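Local coordinates for NOL1/NOP2/sun family protein (Enterococcus faecium, PDB 3M4X) that probably methylates ribosomal RNA, as an RsmB/RsmF-type methyltransferase that joins a Rossmann-like catalytic domain to a C-terminal RNA-binding PUA-like domain, at residues A[393-398]-A[432-437]; A[38-43]-A[51-56]. All coordinates share one frame; numbering follows the deposited sequence.

Contact 1: residues A[393-398]-A[432-437]; sequences KKIENI and KIPVGF
I395 reaches across to P434 with the last carbon of its longer branch, and almost the whole contact hangs on that one methyl. CD1 of I395 lies 3.7 Å from CG of P434 and 4.2 Å from CD of P434 next to it. The two side chains cross at a slant, and the methyl stands above one face of the pyrrolidine ring, displaced from its centre toward CG and CD. Extension explains the reach: CG1 and CD1 continue straight out from CB, with chi2 at 180°, although chi1 at -102° is away from the usual staggered positions. The same methyl also meets the backbone, CD1 of I395 being 3.7 Å from the carbonyl O of K432, a van der Waals approach. K432 adds a little cover at the margin, but its extended chain carries the ammonium group away from the 393-398 loop.

This loop follows helix 386-390 and leads into strand 400-403, an outermost strand of the mixed PUA-like sheet; P434 stands near the start of strand 433-441. Strand 426-430 runs between those two strands in the sheet, and its residues pack on both sides of the contact: I395 on V429, P434 on L427. P434 also packs on Y86 of the N-terminal region.

With 96 Å² buried in all and the nearest CA atoms, those of I395 and K432, 8.1 Å apart, one side chain spans the distance to a proline ring and a backbone carbonyl. Such small, essentially apolar and non-directional packing places the loop beside the strand without itself setting a register.

Contact 2: residues A[38-43]-A[51-56]; sequences KGFRWN and DMVQTY
V53 faces F40 and W42, offering one methyl to each, and accounts for about half of the 111 Å² buried here. Its CG2 meets CB of W42 at 3.9 Å, while CG1 of V53 comes to 4.3 Å from CE1 of F40. The fork follows from a chi1 of 167°: CG1 stands anti to the backbone N and CG2 anti to the carbonyl carbon, which spreads the methyls toward two residues that alternate along the 38-43 segment.

The aromatic residues are used differently. F40 receives CG1 of V53 at its ring edge, near the ring plane, so this valine methyl does not lie over a face; the ring stacks with H57, just beyond the helix. W42 touches through its CB alone. Its CG lies between the backbone N and the carbonyl carbon, chi1 61°, and the indole is carried off the valine to meet the ring of F71 on the adjoining strand 70-72.

Strand 39-41 is the middle of a three-stranded antiparallel sheet in the N-terminal RsmF domain, and helix 49-56 packs against it through V53, with the CA atoms of W42 and V53 6.9 Å apart. Hydrocarbon meeting hydrocarbon is the whole of the contact between the segments; helix and strand are held by shape and exclusion of water, while the strand's backbone bonds go to sheet neighbours (F40 with F71) and the helix's along its turns.

In the fold
Contact 2 is buried, its centre about 16 Å from that of the chain, and joins a strand to a helix inside the N-terminal domain; contact 1 lies farther out, at about 22 Å, is partly exposed, and joins a loop to the PUA-like sheet. Both lack directional bonds, but contact 1 sets a single methyl against a ring and a backbone carbonyl, whereas contact 2 is hydrocarbon throughout. Their centres are 18 Å apart, yet the domains meet directly: CG1 of I433 lies 3.7 Å from CG of M52, a selenomethionine. Nearby, Y56 hydrogen-bonds D431. Helix 49-56 thus packs on its own sheet through V53 and meets the PUA-like domain through M52 and Y56.

Contact 1: residues A[393-398]-A[432-437]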
loop_
_atom_site.group_PDB
_atom_site.type_symbol
_atom_site.label_atom_id
_atom_site.label_comp_id
_atom_site.label_asym_id
_atom_site.label_seq_id
_atom_site.Cartn_x
_atom_site.Cartn_y
_atom_site.Cartn_z
ATOM N N LYS A 393 16.342 -2.265 9.531
ATOM C CA LYS A 393 16.171 -0.943 10.116
ATOM C C LYS A 393 17.405 -0.467 10.886
ATOM O O LYS A 393 17.637 0.721 11.023
ATOM C CB LYS A 393 14.920 -0.901 11.005
ATOM C CG LYS A 393 14.322 -2.267 11.327
ATOM C CD LYS A 393 12.803 -2.194 11.439
ATOM C CE LYS A 393 12.217 -3.505 11.959
ATOM N NZ LYS A 393 10.735 -3.423 12.126
ATOM N N LYS A 394 18.194 -1.407 11.375
ATOM C CA LYS A 394 19.277 -1.112 12.296
ATOM C C LYS A 394 20.587 -1.521 11.639
ATOM O O LYS A 394 20.983 -2.683 11.645
ATOM C CB LYS A 394 19.069 -1.866 13.615
ATOM C CG LYS A 394 18.981 -3.400 13.461
ATOM C CD LYS A 394 17.772 -3.848 12.627
ATOM C CE LYS A 394 18.073 -5.122 11.839
ATOM N NZ LYS A 394 16.900 -5.594 11.033
ATOM N N ILE A 395 21.250 -0.552 11.048
ATOM C CA ILE A 395 22.411 -0.843 10.227
ATOM C C ILE A 395 23.701 -1.023 11.055
ATOM O O ILE A 395 24.670 -1.619 10.597
ATOM C CB ILE A 395 22.529 0.228 9.124
ATOM C CG1 ILE A 395 22.010 -0.335 7.802
ATOM C CG2 ILE A 395 23.928 0.756 9.002
ATOM C CD1 ILE A 395 22.081 0.658 6.671
ATOM N N GLU A 396 23.688 -0.533 12.287
ATOM C CA GLU A 396 24.840 -0.670 13.177
ATOM C C GLU A 396 25.066 -2.114 13.615
ATOM O O GLU A 396 26.161 -2.473 14.036
ATOM C CB GLU A 396 24.690 0.219 14.419
ATOM C CG GLU A 396 23.399 0.001 15.204
ATOM C CD GLU A 396 22.290 0.966 14.785
ATOM O OE1 GLU A 396 22.011 1.102 13.566
ATOM O OE2 GLU A 396 21.697 1.597 15.684
ATOM N N ASN A 397 24.031 -2.936 13.480
ATOM C CA ASN A 397 23.986 -4.243 14.111
ATOM C C ASN A 397 24.408 -5.398 13.219
ATOM O O ASN A 397 24.619 -6.501 13.706
ATOM C CB ASN A 397 22.560 -4.513 14.612
ATOM C CG ASN A 397 22.161 -3.610 15.766
ATOM O OD1 ASN A 397 23.005 -3.168 16.548
ATOM N ND2 ASN A 397 20.867 -3.345 15.888
ATOM N N ILE A 398 24.486 -5.164 11.914
ATOM C CA ILE A 398 24.743 -6.243 10.963
ATOM C C ILE A 398 25.960 -5.950 10.094
ATOM O O ILE A 398 26.357 -4.797 9.966
ATOM C CB ILE A 398 23.548 -6.449 10.026
ATOM C CG1 ILE A 398 23.353 -5.194 9.180
ATOM C CG2 ILE A 398 22.275 -6.779 10.819
ATOM C CD1 ILE A 398 22.108 -5.232 8.394
ATOM N N LYS A 432 23.259 5.658 3.537
ATOM C CA LYS A 432 22.531 5.023 4.635
ATOM C C LYS A 432 21.429 4.089 4.136
ATOM O O LYS A 432 20.641 3.550 4.922
ATOM C CB LYS A 432 21.953 6.084 5.573
ATOM C CG LYS A 432 22.981 6.752 6.481
ATOM C CD LYS A 432 22.293 7.698 7.451
ATOM C CE LYS A 432 23.316 8.546 8.192
ATOM N NZ LYS A 432 22.673 9.528 9.109
ATOM N N ILE A 433 21.389 3.889 2.825
ATOM C CA ILE A 433 20.327 3.115 2.199
ATOM C C ILE A 433 20.748 1.674 1.955
ATOM O O ILE A 433 21.673 1.423 1.174
ATOM C CB ILE A 433 19.959 3.686 0.834
ATOM C CG1 ILE A 433 19.649 5.174 0.929
ATOM C CG2 ILE A 433 18.787 2.918 0.237
ATOM C CD1 ILE A 433 19.571 5.842 -0.436
ATOM N N PRO A 434 20.054 0.719 2.603
ATOM C CA PRO A 434 20.278 -0.704 2.325
ATOM C C PRO A 434 19.693 -1.038 0.963
ATOM O O PRO A 434 18.481 -0.877 0.753
ATOM C CB PRO A 434 19.484 -1.421 3.443
ATOM C CG PRO A 434 19.317 -0.390 4.522
ATOM C CD PRO A 434 19.146 0.916 3.747
ATOM N N VAL A 435 20.527 -1.494 0.037
ATOM C CA VAL A 435 20.030 -1.729 -1.309
ATOM C C VAL A 435 19.903 -3.195 -1.681
ATOM O O VAL A 435 19.386 -3.514 -2.751
ATOM C CB VAL A 435 20.877 -0.994 -2.357
ATOM C CG1 VAL A 435 20.904 0.484 -2.035
ATOM C CG2 VAL A 435 22.301 -1.551 -2.397
ATOM N N GLY A 436 20.356 -4.090 -0.800
ATOM C CA GLY A 436 20.346 -5.512 -1.110
ATOM C C GLY A 436 21.515 -6.295 -0.527
ATOM O O GLY A 436 22.412 -5.718 0.081
ATOM N N PHE A 437 21.502 -7.617 -0.709
ATOM C CA PHE A 437 22.620 -8.456 -0.282
ATOM C C PHE A 437 23.669 -8.664 -1.374
ATOM O O PHE A 437 23.341 -8.853 -2.544
ATOM C CB PHE A 437 22.135 -9.832 0.191
ATOM C CG PHE A 437 21.716 -9.863 1.629
ATOM C CD1 PHE A 437 20.377 -9.953 1.972
ATOM C CD2 PHE A 437 22.667 -9.804 2.642
ATOM C CE1 PHE A 437 19.990 -9.981 3.301
ATOM C CE2 PHE A 437 22.293 -9.826 3.964
ATOM C CZ PHE A 437 20.951 -9.914 4.299
#

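Contact 2: residues A[38-43]-A[51-56]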
loop_
_atom_site.group_PDB
_atom_site.type_symbol
_atom_site.label_atom_id
_atom_site.label_comp_id
_atom_site.label_asym_id
_atom_site.label_seq_id
_atom_site.Cartn_x
_atom_site.Cartn_y
_atom_site.Cartn_z
ATOM N N LYS A 38 0.960 15.367 -9.426
ATOM C CA LYS A 38 1.839 14.226 -9.219
ATOM C C LYS A 38 2.522 14.319 -7.858
ATOM O O LYS A 38 2.892 15.412 -7.410
ATOM C CB LYS A 38 2.853 14.142 -10.357
ATOM C CG LYS A 38 2.194 14.065 -11.734
ATOM C CD LYS A 38 3.167 14.350 -12.891
ATOM C CE LYS A 38 3.297 15.847 -13.183
ATOM N NZ LYS A 38 4.306 16.167 -14.251
ATOM N N GLY A 39 2.674 13.173 -7.195
ATOM C CA GLY A 39 3.242 13.143 -5.857
ATOM C C GLY A 39 3.883 11.819 -5.507
ATOM O O GLY A 39 3.769 10.841 -6.240
ATOM N N PHE A 40 4.560 11.793 -4.369
ATOM C CA PHE A 40 5.147 10.570 -3.853
ATOM C C PHE A 40 5.339 10.746 -2.369
ATOM O O PHE A 40 5.192 11.846 -1.860
ATOM C CB PHE A 40 6.491 10.261 -4.533
ATOM C CG PHE A 40 7.569 11.277 -4.259
ATOM C CD1 PHE A 40 8.515 11.053 -3.276
ATOM C CD2 PHE A 40 7.649 12.450 -5.007
ATOM C CE1 PHE A 40 9.526 11.982 -3.034
ATOM C CE2 PHE A 40 8.651 13.391 -4.769
ATOM C CZ PHE A 40 9.587 13.155 -3.783
ATOM N N ARG A 41 5.651 9.654 -1.682
ATOM C CA ARG A 41 5.899 9.671 -0.245
ATOM C C ARG A 41 7.258 9.078 0.108
ATOM O O ARG A 41 7.748 8.161 -0.556
ATOM C CB ARG A 41 4.822 8.878 0.504
ATOM C CG ARG A 41 3.489 9.584 0.665
ATOM C CD ARG A 41 2.500 8.686 1.405
ATOM N NE ARG A 41 2.025 7.644 0.515
ATOM C CZ ARG A 41 2.367 6.363 0.582
ATOM N NH1 ARG A 41 3.169 5.914 1.529
ATOM N NH2 ARG A 41 1.878 5.521 -0.307
ATOM N N TRP A 42 7.858 9.617 1.162
ATOM C CA TRP A 42 9.012 8.996 1.768
ATOM C C TRP A 42 8.551 7.934 2.773
ATOM O O TRP A 42 7.356 7.820 3.086
ATOM C CB TRP A 42 9.955 10.041 2.403
ATOM C CG TRP A 42 9.356 10.866 3.504
ATOM C CD1 TRP A 42 8.638 12.027 3.367
ATOM C CD2 TRP A 42 9.435 10.608 4.908
ATOM N NE1 TRP A 42 8.273 12.504 4.603
ATOM C CE2 TRP A 42 8.740 11.647 5.564
ATOM C CE3 TRP A 42 10.037 9.602 5.678
ATOM C CZ2 TRP A 42 8.627 11.710 6.950
ATOM C CZ3 TRP A 42 9.922 9.665 7.052
ATOM C CH2 TRP A 42 9.224 10.712 7.677
ATOM N N ASN A 43 9.510 7.160 3.268
ATOM C CA ASN A 43 9.225 5.932 3.983
ATOM C C ASN A 43 9.842 5.917 5.385
ATOM O O ASN A 43 11.053 5.749 5.533
ATOM C CB ASN A 43 9.722 4.741 3.152
ATOM C CG ASN A 43 9.262 3.416 3.712
ATOM O OD1 ASN A 43 8.710 3.368 4.798
ATOM N ND2 ASN A 43 9.494 2.337 2.978
ATOM N N ASP A 51 15.774 11.876 5.524
ATOM C CA ASP A 51 17.082 12.474 5.266
ATOM C C ASP A 51 17.596 12.039 3.899
ATOM O O ASP A 51 18.122 12.845 3.132
ATOM C CB ASP A 51 18.097 12.099 6.352
ATOM C CG ASP A 51 19.485 12.689 6.086
ATOM O OD1 ASP A 51 19.605 13.576 5.221
ATOM O OD2 ASP A 51 20.461 12.269 6.739
HETATM N N MSE A 52 17.445 10.758 3.592
HETATM C CA MSE A 52 17.928 10.242 2.319
HETATM C C MSE A 52 17.201 10.866 1.128
HETATM O O MSE A 52 17.794 11.095 0.080
HETATM C CB MSE A 52 17.829 8.717 2.292
HETATM C CG MSE A 52 18.853 8.023 3.205
HETATM SE SE MSE A 52 20.756 8.383 2.728
HETATM C CE MSE A 52 21.093 9.920 3.878
ATOM N N VAL A 53 15.907 11.133 1.285
ATOM C CA VAL A 53 15.146 11.783 0.230
ATOM C C VAL A 53 15.535 13.259 0.071
ATOM O O VAL A 53 15.615 13.776 -1.047
ATOM C CB VAL A 53 13.628 11.653 0.466
ATOM C CG1 VAL A 53 12.854 12.605 -0.465
ATOM C CG2 VAL A 53 13.188 10.203 0.265
ATOM N N GLN A 54 15.796 13.928 1.188
ATOM C CA GLN A 54 16.152 15.340 1.155
ATOM C C GLN A 54 17.493 15.525 0.461
ATOM O O GLN A 54 17.712 16.497 -0.269
ATOM C CB GLN A 54 16.187 15.912 2.574
ATOM C CG GLN A 54 14.778 16.240 3.135
ATOM C CD GLN A 54 14.794 16.551 4.622
ATOM O OE1 GLN A 54 15.742 16.210 5.337
ATOM N NE2 GLN A 54 13.750 17.207 5.093
ATOM N N THR A 55 18.375 14.559 0.675
ATOM C CA THR A 55 19.728 14.603 0.151
ATOM C C THR A 55 19.810 14.246 -1.332
ATOM O O THR A 55 20.355 15.016 -2.115
ATOM C CB THR A 55 20.622 13.683 0.957
ATOM O OG1 THR A 55 20.595 14.107 2.323
ATOM C CG2 THR A 55 22.053 13.740 0.438
ATOM N N TYR A 56 19.231 13.110 -1.720
ATOM C CA TYR A 56 19.382 12.595 -3.081
ATOM C C TYR A 56 18.242 12.895 -4.051
ATOM O O TYR A 56 18.369 12.677 -5.265
ATOM C CB TYR A 56 19.702 11.108 -3.030
ATOM C CG TYR A 56 20.978 10.884 -2.258
ATOM C CD1 TYR A 56 20.950 10.341 -0.985
ATOM C CD2 TYR A 56 22.212 11.297 -2.779
ATOM C CE1 TYR A 56 22.115 10.152 -0.256
ATOM C CE2 TYR A 56 23.395 11.123 -2.054
ATOM C CZ TYR A 56 23.336 10.547 -0.794
ATOM O OH TYR A 56 24.476 10.355 -0.057
#